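Local coordinates for protein oxalate--CoA ligase (Arabidopsis thaliana, PDB 5IE2) that belongs to the ANL clan of AMP-binding enzymes and holds adenosine-5'-triphosphate in a pocket of 21 residues, at residues A[192-197]-A[317-322]; A[335-340]-A[404-409]; A[361-366]-A[390-395]. One frame throughout, in Å; residues are numbered along the deposited sequence.

How the interactions relate
From the N terminus, interaction 1 comes first: helix 184-198 meets the 317-322 segment, closing a loop of 119 residues before interaction 2 opens. Interaction 2 then joins 335-340 to strand 404-409 across 63 residues, and interaction 3, which pairs 361-366 with 390-395, is nested inside that loop. Interactions 1 and 2 meet in one mixed sheet, where strands 319-323 and 339-340 are neighbours and Ser322 OG lies 2.8 Å from Val337 O. Interactions 2 and 3 share the antiparallel sheet through strands 394-398 and 404-409, and both touch ATP. Met321 and Ala317 of interaction 1 pack on Ile365 of interaction 3.

Interaction 1 of 3, residues A[192-197]-A[317-322]; sequences KNIKAV and ATHLMS. With ACY (acetic acid), chain E.
Ile194 and Leu320, whose CA atoms lie 7.0 Å apart, are the nearest CA pair between helix 184-198 and strand 319-323 of a five-stranded mixed sheet. The contact is helix-on-sheet packing inside the AMP-binding fold, largely buried and apolar, with no direct hydrogen bond between the segments. Leu320 carries it. With CG anti to the backbone N (chi1 178°), its side chain reaches the helix, and CD2 meets Ile194 CG1 at 3.7 Å, Asn193 CB at 4.0 Å and Val197 CG1 at 4.2 Å. One methyl is thus gripped by three residues on one flank of the helix. Ile194 and Leu320 run past each other in opposite directions, whereas the Ile194 side chain crosses that of His319 at about a right angle: its CD1 meets the imidazole at the edge, 4.0 Å from CD2 of His319. Elsewhere on that ring, ND1 donates to OXT of an acetic acid molecule, probably from the crystallisation liquor, while NE2 is hydrogen-bonded to Arg286 NH1 and His216 stacks on the ring. Bonds at both ring nitrogens probably fix the imidazole's rotation in this crystal. Beyond Leu320 the strand forms a classic beta bulge, Met321 and Ser322 both facing Tyr312. A single water links the segments, accepting from Asn193 ND2 at 2.9 Å and donating to Leu320 O at 2.7 Å.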
loop_
_atom_site.group_PDB
_atom_site.type_symbol
_atom_site.label_atom_id
_atom_site.label_comp_id
_atom_site.label_asym_id
_atom_site.label_seq_id
_atom_site.Cartn_x
_atom_site.Cartn_y
_atom_site.Cartn_z
ATOM N N LYS A 192 5.246 -1.460 -14.442
ATOM C CA LYS A 192 6.421 -2.093 -15.044
ATOM C C LYS A 192 7.499 -2.476 -14.031
ATOM O O LYS A 192 8.099 -3.554 -14.146
ATOM C CB LYS A 192 7.037 -1.163 -16.120
ATOM C CG LYS A 192 6.130 -1.202 -17.340
ATOM C CD LYS A 192 6.643 -0.306 -18.490
ATOM C CE LYS A 192 6.634 1.199 -18.092
ATOM N NZ LYS A 192 7.163 2.070 -19.192
ATOM N N ASN A 193 7.765 -1.599 -13.063
ATOM C CA ASN A 193 8.770 -1.915 -12.030
ATOM C C ASN A 193 8.425 -3.163 -11.166
ATOM O O ASN A 193 9.270 -4.027 -10.926
ATOM C CB ASN A 193 8.932 -0.721 -11.085
ATOM C CG ASN A 193 9.546 0.490 -11.770
ATOM O OD1 ASN A 193 10.244 0.391 -12.814
ATOM N ND2 ASN A 193 9.327 1.632 -11.160
ATOM N N ILE A 194 7.178 -3.193 -10.726
ATOM C CA ILE A 194 6.686 -4.273 -9.868
ATOM C C ILE A 194 6.660 -5.577 -10.670
ATOM O O ILE A 194 7.198 -6.592 -10.233
ATOM C CB ILE A 194 5.270 -3.922 -9.298
ATOM C CG1 ILE A 194 5.384 -2.667 -8.409
ATOM C CG2 ILE A 194 4.650 -5.157 -8.539
ATOM C CD1 ILE A 194 4.008 -1.994 -8.071
ATOM N N LYS A 195 6.146 -5.525 -11.896
ATOM C CA LYS A 195 6.169 -6.731 -12.716
ATOM C C LYS A 195 7.591 -7.225 -12.964
ATOM O O LYS A 195 7.852 -8.437 -12.975
ATOM C CB LYS A 195 5.583 -6.443 -14.114
ATOM C CG LYS A 195 4.139 -6.306 -14.167
ATOM C CD LYS A 195 3.712 -6.404 -15.677
ATOM C CE LYS A 195 4.490 -5.460 -16.547
ATOM N NZ LYS A 195 4.158 -5.600 -17.965
ATOM N N ALA A 196 8.517 -6.282 -13.153
ATOM C CA ALA A 196 9.867 -6.677 -13.482
ATOM C C ALA A 196 10.548 -7.343 -12.302
ATOM O O ALA A 196 11.155 -8.445 -12.470
ATOM C CB ALA A 196 10.724 -5.445 -14.014
ATOM N N VAL A 197 10.518 -6.713 -11.128
ATOM C CA VAL A 197 11.309 -7.270 -10.030
ATOM C C VAL A 197 10.722 -8.611 -9.516
ATOM O O VAL A 197 11.474 -9.447 -9.050
ATOM C CB VAL A 197 11.474 -6.251 -8.853
ATOM C CG1 VAL A 197 10.139 -5.983 -8.189
ATOM C CG2 VAL A 197 12.571 -6.721 -7.833
ATOM N N ALA A 317 5.876 7.912 -4.512
ATOM C CA ALA A 317 6.641 7.123 -5.499
ATOM C C ALA A 317 5.695 6.217 -6.305
ATOM O O ALA A 317 6.154 5.292 -6.951
ATOM C CB ALA A 317 7.711 6.242 -4.730
ATOM N N THR A 318 4.378 6.445 -6.209
ATOM C CA THR A 318 3.384 5.506 -6.802
ATOM C C THR A 318 3.738 4.067 -6.291
ATOM O O THR A 318 3.833 3.110 -7.058
ATOM C CB THR A 318 3.345 5.601 -8.373
ATOM O OG1 THR A 318 3.260 6.989 -8.692
ATOM C CG2 THR A 318 2.072 4.927 -8.960
ATOM N N HIS A 319 3.915 3.971 -4.987
ATOM C CA HIS A 319 4.263 2.715 -4.297
ATOM C C HIS A 319 5.780 2.394 -4.450
ATOM O O HIS A 319 6.616 3.070 -3.846
ATOM C CB HIS A 319 3.341 1.539 -4.775
ATOM C CG HIS A 319 3.435 0.312 -3.900
ATOM N ND1 HIS A 319 3.303 0.355 -2.525
ATOM C CD2 HIS A 319 3.695 -0.992 -4.217
ATOM C CE1 HIS A 319 3.480 -0.870 -2.033
ATOM N NE2 HIS A 319 3.719 -1.704 -3.035
ATOM N N LEU A 320 6.141 1.370 -5.222
ATOM C CA LEU A 320 7.460 0.736 -5.102
ATOM C C LEU A 320 8.676 1.691 -5.329
ATOM O O LEU A 320 8.756 2.396 -6.369
ATOM C CB LEU A 320 7.541 -0.415 -6.122
ATOM C CG LEU A 320 8.896 -1.150 -6.157
ATOM C CD1 LEU A 320 9.097 -1.894 -4.877
ATOM C CD2 LEU A 320 8.874 -2.109 -7.374
ATOM N N MET A 321 9.603 1.665 -4.377
ATOM C CA MET A 321 10.919 2.275 -4.549
ATOM C C MET A 321 12.017 1.189 -4.623
ATOM O O MET A 321 12.804 1.145 -5.591
ATOM C CB MET A 321 11.215 3.246 -3.392
ATOM C CG MET A 321 10.313 4.510 -3.497
ATOM S SD MET A 321 10.594 5.611 -2.080
ATOM C CE MET A 321 9.674 4.717 -0.780
ATOM N N SER A 322 12.059 0.316 -3.611
ATOM C CA SER A 322 13.092 -0.724 -3.620
ATOM C C SER A 322 12.508 -2.064 -3.207
ATOM O O SER A 322 11.490 -2.141 -2.499
ATOM C CB SER A 322 14.306 -0.376 -2.683
ATOM O OG SER A 322 13.938 -0.442 -1.293
HETATM C C ACY E . 3.285 1.828 0.476
HETATM O O ACY E . 3.320 0.560 0.680
HETATM O OXT ACY E . 3.329 2.367 -0.670
HETATM C CH3 ACY E . 3.243 2.743 1.671
HETATM O O HOH W 1 7.643 2.014 -8.829
#

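Interaction 2 of 3, residues A[335-340]-A[404-409]; sequences GSVGKP and LHLVGR. With ATP (adenosine-5'-triphosphate), chain C.
Ser336 lays its CB over one face of the His405 imidazole, a CH-pi contact 4.0 Å from CB to the ring centroid and 22° off the normal. Its OG, anti to the backbone N (chi1 175°), donates a hydrogen bond to Leu404 O from above the carbonyl plane at 2.7 Å. Val337 N donates to the same oxygen at 2.9 Å, and Ser336 OG in turn accepts from Gly338 N, making an ST turn. Leu404 N donates to Gly338 O. The Val337 and Leu404 side chains run alongside each other in one direction, with CG2 of Val337 3.8 Å from CD2 of Leu404. The other Val337 methyl, CG1, is 3.4 Å from N6 of ATP, and Leu406 CD1 lies 3.6 Å from C2 of the adenine. Farther along the strand, Arg409 sets one guanidinium face against the ribose O2' and sends NH1 to O2B of ATP at 2.8 Å and NH2 to O1B of ATP. Three waters on Gly335 O extend the junction to His405 and Leu406, while His405 NE2 is held by Asp399. Backbone and hydroxyl bonds thus fix the two chains, aliphatic groups line the base, and Arg409 probably offsets negative charge on the beta-phosphate.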
loop_
_atom_site.group_PDB
_atom_site.type_symbol
_atom_site.label_atom_id
_atom_site.label_comp_id
_atom_site.label_asym_id
_atom_site.label_seq_id
_atom_site.Cartn_x
_atom_site.Cartn_y
_atom_site.Cartn_z
ATOM N N GLY A 335 15.887 -7.463 7.561
ATOM C CA GLY A 335 16.275 -6.153 8.052
ATOM C C GLY A 335 16.482 -5.141 6.907
ATOM O O GLY A 335 16.690 -3.948 7.157
ATOM N N SER A 336 16.412 -5.624 5.673
ATOM C CA SER A 336 16.701 -4.780 4.475
ATOM C C SER A 336 15.515 -4.722 3.544
ATOM O O SER A 336 14.722 -5.705 3.453
ATOM C CB SER A 336 17.910 -5.325 3.704
ATOM O OG SER A 336 18.114 -4.590 2.492
ATOM N N VAL A 337 15.385 -3.602 2.828
ATOM C CA VAL A 337 14.359 -3.478 1.819
ATOM C C VAL A 337 14.942 -3.546 0.382
ATOM O O VAL A 337 14.302 -3.118 -0.606
ATOM C CB VAL A 337 13.514 -2.184 2.026
ATOM C CG1 VAL A 337 12.740 -2.272 3.309
ATOM C CG2 VAL A 337 14.399 -0.945 2.101
ATOM N N GLY A 338 16.131 -4.128 0.254
ATOM C CA GLY A 338 16.643 -4.491 -1.051
ATOM C C GLY A 338 17.139 -3.338 -1.903
ATOM O O GLY A 338 17.595 -2.330 -1.398
ATOM N N LYS A 339 16.988 -3.474 -3.215
ATOM C CA LYS A 339 17.663 -2.567 -4.169
ATOM C C LYS A 339 16.647 -1.746 -4.925
ATOM O O LYS A 339 15.561 -2.211 -5.179
ATOM C CB LYS A 339 18.520 -3.380 -5.164
ATOM C CG LYS A 339 19.609 -4.177 -4.456
ATOM C CD LYS A 339 20.588 -4.780 -5.469
ATOM C CE LYS A 339 19.957 -5.887 -6.272
ATOM N NZ LYS A 339 19.978 -7.138 -5.482
ATOM N N PRO A 340 17.020 -0.528 -5.351
ATOM C CA PRO A 340 16.127 0.341 -6.137
ATOM C C PRO A 340 15.599 -0.378 -7.377
ATOM O O PRO A 340 16.399 -1.103 -8.003
ATOM C CB PRO A 340 17.056 1.495 -6.584
ATOM C CG PRO A 340 18.178 1.475 -5.653
ATOM C CD PRO A 340 18.345 0.074 -5.116
ATOM N N LEU A 404 19.386 -1.495 0.596
ATOM C CA LEU A 404 19.011 -0.418 1.490
ATOM C C LEU A 404 18.538 -0.989 2.833
ATOM O O LEU A 404 17.777 -1.946 2.882
ATOM C CB LEU A 404 17.918 0.453 0.833
ATOM C CG LEU A 404 17.220 1.556 1.628
ATOM C CD1 LEU A 404 18.244 2.609 2.039
ATOM C CD2 LEU A 404 16.099 2.176 0.787
ATOM N N HIS A 405 18.993 -0.344 3.903
ATOM C CA HIS A 405 18.569 -0.631 5.254
ATOM C C HIS A 405 17.971 0.619 5.847
ATOM O O HIS A 405 18.673 1.617 5.960
ATOM C CB HIS A 405 19.753 -1.067 6.132
ATOM C CG HIS A 405 20.461 -2.283 5.626
ATOM N ND1 HIS A 405 20.318 -3.523 6.221
ATOM C CD2 HIS A 405 21.300 -2.456 4.576
ATOM C CE1 HIS A 405 21.029 -4.413 5.544
ATOM N NE2 HIS A 405 21.654 -3.785 4.558
ATOM N N LEU A 406 16.699 0.571 6.231
ATOM C CA LEU A 406 16.044 1.755 6.814
ATOM C C LEU A 406 16.256 1.878 8.316
ATOM O O LEU A 406 16.220 0.894 9.064
ATOM C CB LEU A 406 14.551 1.713 6.511
ATOM C CG LEU A 406 14.248 1.868 5.025
ATOM C CD1 LEU A 406 12.769 1.471 4.830
ATOM C CD2 LEU A 406 14.525 3.256 4.482
ATOM N N VAL A 407 16.488 3.097 8.772
ATOM C CA VAL A 407 16.706 3.368 10.188
ATOM C C VAL A 407 15.414 3.936 10.754
ATOM O O VAL A 407 15.026 3.633 11.895
ATOM C CB VAL A 407 17.909 4.360 10.388
ATOM C CG1 VAL A 407 18.114 4.701 11.835
ATOM C CG2 VAL A 407 19.157 3.750 9.821
ATOM N N GLY A 408 14.743 4.760 9.957
ATOM C CA GLY A 408 13.418 5.199 10.378
ATOM C C GLY A 408 13.082 6.564 9.794
ATOM O O GLY A 408 13.914 7.175 9.133
ATOM N N ARG A 409 11.861 7.021 10.005
ATOM C CA ARG A 409 11.493 8.372 9.623
ATOM C C ARG A 409 12.265 9.367 10.441
ATOM O O ARG A 409 12.422 9.198 11.660
ATOM C CB ARG A 409 10.009 8.597 9.813
ATOM C CG ARG A 409 9.175 7.632 9.018
ATOM C CD ARG A 409 7.819 7.511 9.666
ATOM N NE ARG A 409 6.976 6.432 9.158
ATOM C CZ ARG A 409 6.062 6.616 8.216
ATOM N NH1 ARG A 409 5.929 7.828 7.659
ATOM N NH2 ARG A 409 5.300 5.589 7.820
HETATM P PG ATP C . 2.500 10.616 5.927
HETATM O O1G ATP C . 3.441 10.905 7.097
HETATM O O2G ATP C . 1.223 11.375 5.999
HETATM O O3G ATP C . 3.205 10.807 4.587
HETATM P PB ATP C . 3.004 7.797 5.563
HETATM O O1B ATP C . 2.735 6.588 6.432
HETATM O O2B ATP C . 4.384 8.322 5.389
HETATM O O3B ATP C . 2.041 9.051 6.001
HETATM P PA ATP C . 2.627 6.174 3.123
HETATM O O1A ATP C . 3.005 6.759 1.769
HETATM O O2A ATP C . 1.432 5.311 3.243
HETATM O O3A ATP C . 2.360 7.426 4.106
HETATM O "O5'" ATP C . 3.923 5.480 3.757
HETATM C "C5'" ATP C . 5.246 5.534 3.168
HETATM C "C4'" ATP C . 6.240 5.402 4.335
HETATM O "O4'" ATP C . 6.154 4.070 4.876
HETATM C "C3'" ATP C . 7.667 5.464 3.885
HETATM O "O3'" ATP C . 8.066 6.825 3.738
HETATM C "C2'" ATP C . 8.408 4.765 5.005
HETATM O "O2'" ATP C . 8.475 5.640 6.142
HETATM C "C1'" ATP C . 7.425 3.691 5.372
HETATM N N9 ATP C . 7.761 2.379 4.770
HETATM C C8 ATP C . 7.313 1.844 3.627
HETATM N N7 ATP C . 7.860 0.600 3.465
HETATM C C5 ATP C . 8.649 0.366 4.564
HETATM C C6 ATP C . 9.492 -0.756 5.038
HETATM N N6 ATP C . 9.556 -1.921 4.311
HETATM N N1 ATP C . 10.122 -0.586 6.223
HETATM C C2 ATP C . 10.008 0.549 6.952
HETATM N N3 ATP C . 9.262 1.620 6.579
HETATM C C4 ATP C . 8.575 1.541 5.403
HETATM O O HOH W 2 15.274 -1.795 6.087
HETATM O O HOH W 3 19.095 -3.591 8.638
HETATM O O HOH W 4 16.485 -1.867 9.314
#

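Interaction 3 of 3, residues A[361-366]-A[390-395]; sequences GEVCIR and FHTGDI. With ATP (adenosine-5'-triphosphate), chain C.
This is an antiparallel pairing in the sheet beside the ATP site: strand 361-366 pairs in succession with strands 394-398 and 389-392 across the corner at Gly393, and a beta bulge shifts the register between Glu362 and Cys364. Around the bulge, Val363 N donates to Asp394 O, and Val363 O accepts from Thr392 N (3.0 Å) and Thr392 OG1 (2.7 Å), the hydroxyl arriving tilted from the carbonyl plane. A chi1 of 62° tucks Thr392 OG1 back over its own backbone, where it also accepts from Asp394 N in an ST turn. Past the bulge, Ile365 and Phe390 exchange a pair of backbone bonds, and Ile365 CG1 touches the edge of the phenyl ring.

Glu362, Cys364 and His391 share the opposite face. The extended Glu362 uses its two carboxylate oxygens separately: OE2 accepts from Gly393 N at 2.8 Å through its anti lone pair, while OE1 is met by His391 ND1 at 3.1 Å from above the carboxylate plane, although OE1 itself lies nearly in the ring plane. The two planes stand 73° apart. Cys364 SG sits over the centre of the His391 ring, 3.6 Å from its centroid, so the imidazole is gripped at an edge and on a face.

The turn at Gly393 presents Asp394 to the ribose of ATP: Asp394 OD1 accepts from O2' and OD2 from O3', each at 2.7 Å, and Tyr312 OH of strand 308-314 also bonds to OD2. Backbone bonds tie strand 361-366 to strand 344-348 as well, Phe390 packs against Phe385 and Met314, and strand 404-409 runs alongside 394-398, bringing Arg409 against Asp394.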
loop_
_atom_site.group_PDB
_atom_site.type_symbol
_atom_site.label_atom_id
_atom_site.label_comp_id
_atom_site.label_asym_id
_atom_site.label_seq_id
_atom_site.Cartn_x
_atom_site.Cartn_y
_atom_site.Cartn_z
ATOM N N GLY A 361 21.868 8.634 5.974
ATOM C CA GLY A 361 21.408 9.913 5.456
ATOM C C GLY A 361 19.973 9.770 4.970
ATOM O O GLY A 361 19.326 8.715 5.142
ATOM N N GLU A 362 19.441 10.820 4.354
ATOM C CA GLU A 362 18.069 10.751 3.903
ATOM C C GLU A 362 17.993 10.046 2.548
ATOM O O GLU A 362 18.770 10.357 1.642
ATOM C CB GLU A 362 17.455 12.162 3.797
ATOM C CG GLU A 362 15.959 12.148 3.383
ATOM C CD GLU A 362 15.371 13.552 3.362
ATOM O OE1 GLU A 362 16.157 14.555 3.400
ATOM O OE2 GLU A 362 14.137 13.664 3.309
ATOM N N VAL A 363 17.038 9.140 2.413
ATOM C CA VAL A 363 16.819 8.487 1.128
ATOM C C VAL A 363 16.153 9.483 0.177
ATOM O O VAL A 363 15.119 10.062 0.541
ATOM C CB VAL A 363 15.915 7.236 1.303
ATOM C CG1 VAL A 363 15.742 6.538 -0.033
ATOM C CG2 VAL A 363 16.531 6.291 2.343
ATOM N N CYS A 364 16.747 9.706 -1.008
ATOM C CA CYS A 364 16.139 10.534 -2.068
ATOM C C CYS A 364 15.984 9.689 -3.333
ATOM O O CYS A 364 16.844 8.854 -3.613
ATOM C CB CYS A 364 17.011 11.766 -2.396
ATOM S SG CYS A 364 17.262 12.743 -0.850
ATOM N N ILE A 365 14.910 9.932 -4.078
ATOM C CA ILE A 365 14.613 9.130 -5.260
ATOM C C ILE A 365 14.383 10.010 -6.479
ATOM O O ILE A 365 14.052 11.185 -6.373
ATOM C CB ILE A 365 13.365 8.241 -5.049
ATOM C CG1 ILE A 365 12.113 9.101 -4.827
ATOM C CG2 ILE A 365 13.638 7.344 -3.808
ATOM C CD1 ILE A 365 10.783 8.229 -4.609
ATOM N N ARG A 366 14.539 9.398 -7.644
ATOM C CA ARG A 366 14.237 10.109 -8.861
ATOM C C ARG A 366 13.817 9.135 -9.912
ATOM O O ARG A 366 14.569 8.210 -10.238
ATOM C CB ARG A 366 15.448 10.888 -9.332
ATOM C CG ARG A 366 15.150 11.539 -10.699
ATOM C CD ARG A 366 16.486 11.374 -11.507
ATOM N NE ARG A 366 17.100 12.614 -11.502
ATOM C CZ ARG A 366 18.318 13.016 -11.922
ATOM N NH1 ARG A 366 19.336 12.261 -12.383
ATOM N NH2 ARG A 366 18.485 14.315 -11.810
ATOM N N PHE A 390 13.357 13.623 -5.200
ATOM C CA PHE A 390 12.388 13.790 -4.135
ATOM C C PHE A 390 12.997 13.297 -2.796
ATOM O O PHE A 390 13.530 12.192 -2.738
ATOM C CB PHE A 390 11.123 13.020 -4.496
ATOM C CG PHE A 390 10.123 12.950 -3.362
ATOM C CD1 PHE A 390 9.490 14.101 -2.925
ATOM C CD2 PHE A 390 9.834 11.706 -2.748
ATOM C CE1 PHE A 390 8.552 14.029 -1.867
ATOM C CE2 PHE A 390 8.929 11.636 -1.702
ATOM C CZ PHE A 390 8.294 12.797 -1.257
ATOM N N HIS A 391 12.900 14.113 -1.737
ATOM C CA HIS A 391 13.406 13.772 -0.390
ATOM C C HIS A 391 12.326 12.997 0.365
ATOM O O HIS A 391 11.245 13.534 0.572
ATOM C CB HIS A 391 13.794 15.041 0.381
ATOM C CG HIS A 391 15.017 15.692 -0.150
ATOM N ND1 HIS A 391 16.166 15.836 0.601
ATOM C CD2 HIS A 391 15.313 16.149 -1.388
ATOM C CE1 HIS A 391 17.111 16.385 -0.149
ATOM N NE2 HIS A 391 16.615 16.595 -1.357
ATOM N N THR A 392 12.577 11.723 0.706
ATOM C CA THR A 392 11.502 10.860 1.268
ATOM C C THR A 392 11.145 11.143 2.737
ATOM O O THR A 392 10.085 10.724 3.198
ATOM C CB THR A 392 11.847 9.346 1.209
ATOM O OG1 THR A 392 13.020 9.112 2.020
ATOM C CG2 THR A 392 12.134 8.919 -0.196
ATOM N N GLY A 393 12.062 11.763 3.473
ATOM C CA GLY A 393 11.871 11.903 4.908
ATOM C C GLY A 393 12.313 10.694 5.728
ATOM O O GLY A 393 12.139 10.674 6.956
ATOM N N ASP A 394 12.848 9.668 5.058
ATOM C CA ASP A 394 13.345 8.447 5.722
ATOM C C ASP A 394 14.838 8.467 5.766
ATOM O O ASP A 394 15.496 8.888 4.801
ATOM C CB ASP A 394 12.887 7.176 4.967
ATOM C CG ASP A 394 11.360 7.045 4.882
ATOM O OD1 ASP A 394 10.702 7.155 5.956
ATOM O OD2 ASP A 394 10.791 6.828 3.746
ATOM N N ILE A 395 15.377 7.982 6.887
ATOM C CA ILE A 395 16.793 7.791 7.056
ATOM C C ILE A 395 17.130 6.313 6.793
ATOM O O ILE A 395 16.445 5.383 7.289
ATOM C CB ILE A 395 17.237 8.186 8.472
ATOM C CG1 ILE A 395 16.911 9.675 8.739
ATOM C CG2 ILE A 395 18.709 7.865 8.685
ATOM C CD1 ILE A 395 17.669 10.605 7.758
HETATM P PG ATP C . 2.500 10.616 5.927
HETATM O O1G ATP C . 3.441 10.905 7.097
HETATM O O2G ATP C . 1.223 11.375 5.999
HETATM O O3G ATP C . 3.205 10.807 4.587
HETATM P PB ATP C . 3.004 7.797 5.563
HETATM O O1B ATP C . 2.735 6.588 6.432
HETATM O O2B ATP C . 4.384 8.322 5.389
HETATM O O3B ATP C . 2.041 9.051 6.001
HETATM P PA ATP C . 2.627 6.174 3.123
HETATM O O1A ATP C . 3.005 6.759 1.769
HETATM O O2A ATP C . 1.432 5.311 3.243
HETATM O O3A ATP C . 2.360 7.426 4.106
HETATM O "O5'" ATP C . 3.923 5.480 3.757
HETATM C "C5'" ATP C . 5.246 5.534 3.168
HETATM C "C4'" ATP C . 6.240 5.402 4.335
HETATM O "O4'" ATP C . 6.154 4.070 4.876
HETATM C "C3'" ATP C . 7.667 5.464 3.885
HETATM O "O3'" ATP C . 8.066 6.825 3.738
HETATM C "C2'" ATP C . 8.408 4.765 5.005
HETATM O "O2'" ATP C . 8.475 5.640 6.142
HETATM C "C1'" ATP C . 7.425 3.691 5.372
HETATM N N9 ATP C . 7.761 2.379 4.770
HETATM C C8 ATP C . 7.313 1.844 3.627
HETATM N N7 ATP C . 7.860 0.600 3.465
HETATM C C5 ATP C . 8.649 0.366 4.564
HETATM C C6 ATP C . 9.492 -0.756 5.038
HETATM N N6 ATP C . 9.556 -1.921 4.311
HETATM N N1 ATP C . 10.122 -0.586 6.223
HETATM C C2 ATP C . 10.008 0.549 6.952
HETATM N N3 ATP C . 9.262 1.620 6.579
HETATM C C4 ATP C . 8.575 1.541 5.403
#